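Local coordinates for extracellular matrix-binding protein EbhA (PDB 2DGJ) that probably serves, as part of a long cell wall-associated adhesin of Staphylococcus aureus, in attachment to extracellular matrix, through a rod of helical bundles, at residues Ala84-Gln98 and Lys119-Ser131. Sequence-based numbering, arbitrary orientation.
Sequences ARQNLGTLNHITNAQ and KTNANTLDGAMNS. With ACY (acetic acid), chain D.
Asp126 OD1 receives two backbone N-H groups from the loop between helices 73-88 and 96-108. The His93 N bond is 2.9 Å long, bent to 141° at the hydrogen, and uses the syn lone pair of OD1. The Ile94 N bond to OD1, at 3.2 Å, is weak. The contact falls in the GA-module region, a family of three-helix bundles, and the carboxylate ties this loop to helix 112-135, which continues past the region. With CG anti to the backbone N, the Asp126 carboxylate points to the loop. OD2 accepts from a water that in turn takes the N-H of Asn92, so three successive loop amides lead to one carboxylate. Leu91 lies across Asp126, with CB 3.3 Å from OD1, and its CD2 reaches Ala122 CB at 3.8 Å.

Where helices 73-88 and 112-135 run side by side, the segments 84-88 and 119-131 are almost parallel, 6° apart. Here the amides of Asn87 and Asn123 approach from opposite directions. The bond from Asn87 ND2 to Asn123 OD1 is weak and doubtful. The alkyl chain of Lys119 lies alongside Asn87 CB and Ala84.

Past the loop, Thr95 and Gln98 form a capping box at the start of helix 96-108. Thr95 N donates to Gln98 OE1 at 2.8 Å, while the return bond to Thr95 OG1 is weak. Thr95 OG1 and Gln98 NE2 also bond to carbonyls of Gly175 and Thr178, in the loop between helices 153-170 and 180-194. Selenomethionine Met129 folds back at chi2 and chi3, which brings its methyl CE to 3.6 Å from Thr95 CG2. Asn130 CB makes a CH-pi contact over the His93 ring face, 4.0 Å from the centroid and 19° off the normal.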
loop_
_atom_site.group_PDB
_atom_site.type_symbol
_atom_site.label_atom_id
_atom_site.label_comp_id
_atom_site.label_asym_id
_atom_site.label_seq_id
_atom_site.Cartn_x
_atom_site.Cartn_y
_atom_site.Cartn_z
ATOM N N ALA A 84 -11.272 -8.241 0.027
ATOM C CA ALA A 84 -11.100 -8.109 1.467
ATOM C C ALA A 84 -11.943 -9.127 2.221
ATOM O O ALA A 84 -11.480 -9.741 3.186
ATOM C CB ALA A 84 -11.471 -6.695 1.904
ATOM N N ARG A 85 -13.181 -9.312 1.782
ATOM C CA ARG A 85 -14.068 -10.257 2.443
ATOM C C ARG A 85 -13.505 -11.666 2.316
ATOM O O ARG A 85 -13.553 -12.451 3.258
ATOM C CB ARG A 85 -15.474 -10.193 1.839
ATOM C CG ARG A 85 -16.136 -8.817 1.924
ATOM C CD ARG A 85 -17.651 -8.919 1.761
ATOM N NE ARG A 85 -18.283 -7.602 1.718
ATOM C CZ ARG A 85 -18.379 -6.851 0.624
ATOM N NH1 ARG A 85 -17.887 -7.277 -0.533
ATOM N NH2 ARG A 85 -18.932 -5.649 0.697
ATOM N N GLN A 86 -12.954 -11.972 1.148
ATOM C CA GLN A 86 -12.369 -13.280 0.895
ATOM C C GLN A 86 -11.202 -13.498 1.846
ATOM O O GLN A 86 -11.079 -14.563 2.452
ATOM C CB GLN A 86 -11.889 -13.378 -0.557
ATOM C CG GLN A 86 -11.170 -14.674 -0.896
ATOM C CD GLN A 86 -11.977 -15.907 -0.532
ATOM O OE1 GLN A 86 -13.172 -15.995 -0.823
ATOM N NE2 GLN A 86 -11.320 -16.875 0.098
ATOM N N ASN A 87 -10.354 -12.481 1.976
ATOM C CA ASN A 87 -9.196 -12.552 2.859
ATOM C C ASN A 87 -9.624 -12.635 4.321
ATOM O O ASN A 87 -9.071 -13.409 5.095
ATOM C CB ASN A 87 -8.314 -11.317 2.673
ATOM C CG ASN A 87 -7.064 -11.364 3.532
ATOM O OD1 ASN A 87 -6.082 -12.019 3.185
ATOM N ND2 ASN A 87 -7.099 -10.683 4.670
ATOM N N LEU A 88 -10.606 -11.826 4.701
ATOM C CA LEU A 88 -11.102 -11.810 6.075
ATOM C C LEU A 88 -11.521 -13.195 6.561
ATOM O O LEU A 88 -11.301 -13.556 7.722
ATOM C CB LEU A 88 -12.290 -10.850 6.180
ATOM C CG LEU A 88 -12.962 -10.727 7.550
ATOM C CD1 LEU A 88 -11.969 -10.188 8.555
ATOM C CD2 LEU A 88 -14.164 -9.804 7.452
ATOM N N GLY A 89 -12.123 -13.972 5.666
ATOM C CA GLY A 89 -12.577 -15.301 6.030
ATOM C C GLY A 89 -11.480 -16.321 6.272
ATOM O O GLY A 89 -11.764 -17.427 6.724
ATOM N N THR A 90 -10.236 -15.961 5.977
ATOM C CA THR A 90 -9.112 -16.875 6.176
ATOM C C THR A 90 -8.394 -16.623 7.498
ATOM O O THR A 90 -7.459 -17.342 7.855
ATOM C CB THR A 90 -8.090 -16.768 5.027
ATOM O OG1 THR A 90 -7.500 -15.462 5.028
ATOM C CG2 THR A 90 -8.775 -17.005 3.694
ATOM N N LEU A 91 -8.834 -15.597 8.219
ATOM C CA LEU A 91 -8.254 -15.252 9.514
ATOM C C LEU A 91 -8.908 -16.123 10.593
ATOM O O LEU A 91 -10.018 -15.840 11.042
ATOM C CB LEU A 91 -8.484 -13.764 9.803
ATOM C CG LEU A 91 -7.594 -12.742 9.079
ATOM C CD1 LEU A 91 -7.115 -13.267 7.729
ATOM C CD2 LEU A 91 -8.374 -11.451 8.911
ATOM N N ASN A 92 -8.205 -17.177 11.006
ATOM C CA ASN A 92 -8.713 -18.124 12.002
ATOM C C ASN A 92 -8.517 -17.735 13.468
ATOM O O ASN A 92 -8.830 -18.522 14.357
ATOM C CB ASN A 92 -8.050 -19.493 11.807
ATOM C CG ASN A 92 -7.890 -19.874 10.352
ATOM O OD1 ASN A 92 -8.870 -20.011 9.619
ATOM N ND2 ASN A 92 -6.643 -20.060 9.922
ATOM N N HIS A 93 -8.020 -16.537 13.743
ATOM C CA HIS A 93 -7.776 -16.170 15.132
ATOM C C HIS A 93 -8.602 -15.038 15.716
ATOM O O HIS A 93 -8.799 -14.988 16.930
ATOM C CB HIS A 93 -6.285 -15.894 15.298
ATOM C CG HIS A 93 -5.424 -17.002 14.781
ATOM N ND1 HIS A 93 -5.282 -18.208 15.432
ATOM C CD2 HIS A 93 -4.707 -17.108 13.635
ATOM C CE1 HIS A 93 -4.521 -19.006 14.720
ATOM N NE2 HIS A 93 -4.154 -18.370 13.617
ATOM N N ILE A 94 -9.087 -14.129 14.876
ATOM C CA ILE A 94 -9.902 -13.029 15.377
ATOM C C ILE A 94 -11.221 -13.563 15.940
ATOM O O ILE A 94 -11.704 -14.617 15.520
ATOM C CB ILE A 94 -10.220 -12.006 14.268
ATOM C CG1 ILE A 94 -10.933 -12.702 13.107
ATOM C CG2 ILE A 94 -8.942 -11.337 13.797
ATOM C CD1 ILE A 94 -11.402 -11.759 12.020
ATOM N N THR A 95 -11.804 -12.837 16.891
ATOM C CA THR A 95 -13.066 -13.253 17.496
ATOM C C THR A 95 -14.208 -12.820 16.582
ATOM O O THR A 95 -14.015 -11.988 15.688
ATOM C CB THR A 95 -13.263 -12.606 18.882
ATOM O OG1 THR A 95 -13.308 -11.182 18.738
ATOM C CG2 THR A 95 -12.114 -12.978 19.824
ATOM N N ASN A 96 -15.393 -13.380 16.805
ATOM C CA ASN A 96 -16.547 -13.041 15.988
ATOM C C ASN A 96 -16.804 -11.539 16.007
ATOM O O ASN A 96 -17.109 -10.944 14.977
ATOM C CB ASN A 96 -17.789 -13.788 16.478
ATOM C CG ASN A 96 -17.644 -15.296 16.365
ATOM O OD1 ASN A 96 -17.099 -15.803 15.387
ATOM N ND2 ASN A 96 -18.150 -16.020 17.358
ATOM N N ALA A 97 -16.668 -10.929 17.179
ATOM C CA ALA A 97 -16.890 -9.495 17.317
ATOM C C ALA A 97 -15.895 -8.723 16.464
ATOM O O ALA A 97 -16.246 -7.724 15.833
ATOM C CB ALA A 97 -16.761 -9.078 18.777
ATOM N N GLN A 98 -14.649 -9.190 16.452
ATOM C CA GLN A 98 -13.611 -8.533 15.673
ATOM C C GLN A 98 -13.904 -8.732 14.196
ATOM O O GLN A 98 -13.720 -7.820 13.391
ATOM C CB GLN A 98 -12.231 -9.114 16.004
ATOM C CG GLN A 98 -11.825 -8.977 17.460
ATOM C CD GLN A 98 -10.430 -9.519 17.738
ATOM O OE1 GLN A 98 -10.093 -10.632 17.339
ATOM N NE2 GLN A 98 -9.616 -8.734 18.436
ATOM N N LYS A 119 -8.115 -4.240 5.027
ATOM C CA LYS A 119 -7.637 -5.599 4.831
ATOM C C LYS A 119 -6.304 -5.757 5.544
ATOM O O LYS A 119 -5.990 -6.824 6.073
ATOM C CB LYS A 119 -7.469 -5.909 3.339
ATOM C CG LYS A 119 -6.963 -7.320 3.064
ATOM C CD LYS A 119 -7.109 -7.728 1.598
ATOM C CE LYS A 119 -6.191 -6.951 0.668
ATOM N NZ LYS A 119 -6.293 -7.461 -0.733
ATOM N N THR A 120 -5.528 -4.677 5.556
ATOM C CA THR A 120 -4.220 -4.676 6.195
ATOM C C THR A 120 -4.331 -4.773 7.712
ATOM O O THR A 120 -3.609 -5.544 8.342
ATOM C CB THR A 120 -3.420 -3.404 5.832
ATOM O OG1 THR A 120 -3.062 -3.440 4.443
ATOM C CG2 THR A 120 -2.161 -3.311 6.682
ATOM N N ASN A 121 -5.235 -3.996 8.299
ATOM C CA ASN A 121 -5.430 -4.020 9.744
ATOM C C ASN A 121 -5.968 -5.376 10.199
ATOM O O ASN A 121 -5.631 -5.849 11.282
ATOM C CB ASN A 121 -6.400 -2.919 10.184
ATOM C CG ASN A 121 -5.871 -1.536 9.905
ATOM O OD1 ASN A 121 -4.684 -1.359 9.619
ATOM N ND2 ASN A 121 -6.747 -0.536 9.997
ATOM N N ALA A 122 -6.803 -5.993 9.367
ATOM C CA ALA A 122 -7.386 -7.293 9.684
ATOM C C ALA A 122 -6.309 -8.370 9.814
ATOM O O ALA A 122 -6.360 -9.211 10.714
ATOM C CB ALA A 122 -8.387 -7.685 8.607
ATOM N N ASN A 123 -5.334 -8.348 8.905
ATOM C CA ASN A 123 -4.251 -9.322 8.940
ATOM C C ASN A 123 -3.337 -9.069 10.131
ATOM O O ASN A 123 -2.868 -10.003 10.768
ATOM C CB ASN A 123 -3.426 -9.273 7.651
ATOM C CG ASN A 123 -4.194 -9.769 6.448
ATOM O OD1 ASN A 123 -4.987 -9.040 5.861
ATOM N ND2 ASN A 123 -3.967 -11.023 6.079
ATOM N N THR A 124 -3.080 -7.798 10.414
ATOM C CA THR A 124 -2.231 -7.432 11.544
ATOM C C THR A 124 -2.875 -7.884 12.861
ATOM O O THR A 124 -2.224 -8.512 13.703
ATOM C CB THR A 124 -2.019 -5.907 11.596
ATOM O OG1 THR A 124 -1.332 -5.473 10.417
ATOM C CG2 THR A 124 -1.209 -5.524 12.818
ATOM N N LEU A 125 -4.155 -7.563 13.032
ATOM C CA LEU A 125 -4.890 -7.930 14.241
ATOM C C LEU A 125 -4.884 -9.444 14.410
ATOM O O LEU A 125 -4.616 -9.955 15.492
ATOM C CB LEU A 125 -6.333 -7.429 14.162
ATOM C CG LEU A 125 -7.173 -7.661 15.418
ATOM C CD1 LEU A 125 -6.650 -6.793 16.557
ATOM C CD2 LEU A 125 -8.631 -7.342 15.120
ATOM N N ASP A 126 -5.176 -10.161 13.330
ATOM C CA ASP A 126 -5.189 -11.619 13.365
ATOM C C ASP A 126 -3.801 -12.131 13.737
ATOM O O ASP A 126 -3.663 -13.105 14.477
ATOM C CB ASP A 126 -5.586 -12.183 12.000
ATOM C CG ASP A 126 -5.767 -13.690 12.024
ATOM O OD1 ASP A 126 -6.750 -14.160 12.636
ATOM O OD2 ASP A 126 -4.924 -14.405 11.443
ATOM N N GLY A 127 -2.771 -11.477 13.207
ATOM C CA GLY A 127 -1.413 -11.886 13.508
ATOM C C GLY A 127 -1.125 -11.749 14.991
ATOM O O GLY A 127 -0.492 -12.610 15.594
ATOM N N ALA A 128 -1.600 -10.656 15.580
ATOM C CA ALA A 128 -1.398 -10.400 17.001
ATOM C C ALA A 128 -2.176 -11.407 17.843
ATOM O O ALA A 128 -1.664 -11.920 18.841
ATOM C CB ALA A 128 -1.834 -8.983 17.333
HETATM N N MSE A 129 -3.413 -11.684 17.442
HETATM C CA MSE A 129 -4.245 -12.650 18.148
HETATM C C MSE A 129 -3.538 -13.999 18.116
HETATM O O MSE A 129 -3.514 -14.724 19.107
HETATM C CB MSE A 129 -5.613 -12.776 17.477
HETATM C CG MSE A 129 -6.538 -11.593 17.697
HETATM SE SE MSE A 129 -7.122 -11.452 19.534
HETATM C CE MSE A 129 -8.569 -12.733 19.489
ATOM N N ASN A 130 -2.952 -14.321 16.967
ATOM C CA ASN A 130 -2.234 -15.576 16.797
ATOM C C ASN A 130 -1.081 -15.643 17.791
ATOM O O ASN A 130 -0.810 -16.691 18.379
ATOM C CB ASN A 130 -1.694 -15.672 15.369
ATOM C CG ASN A 130 -1.041 -17.010 15.079
ATOM O OD1 ASN A 130 0.110 -17.071 14.656
ATOM N ND2 ASN A 130 -1.777 -18.092 15.300
ATOM N N SER A 131 -0.405 -14.516 17.973
ATOM C CA SER A 131 0.721 -14.445 18.891
ATOM C C SER A 131 0.256 -14.622 20.333
ATOM O O SER A 131 0.873 -15.354 21.111
ATOM C CB SER A 131 1.441 -13.105 18.742
ATOM O OG SER A 131 2.033 -12.970 17.459
HETATM C C ACY D . -20.764 -3.010 -0.621
HETATM O O ACY D . -20.659 -1.846 -0.935
HETATM O OXT ACY D . -20.500 -3.974 -1.517
HETATM C CH3 ACY D . -21.191 -3.376 0.777
HETATM O O HOH W 1 -3.683 -13.010 4.465
HETATM O O HOH W 2 -5.439 -17.266 10.717
#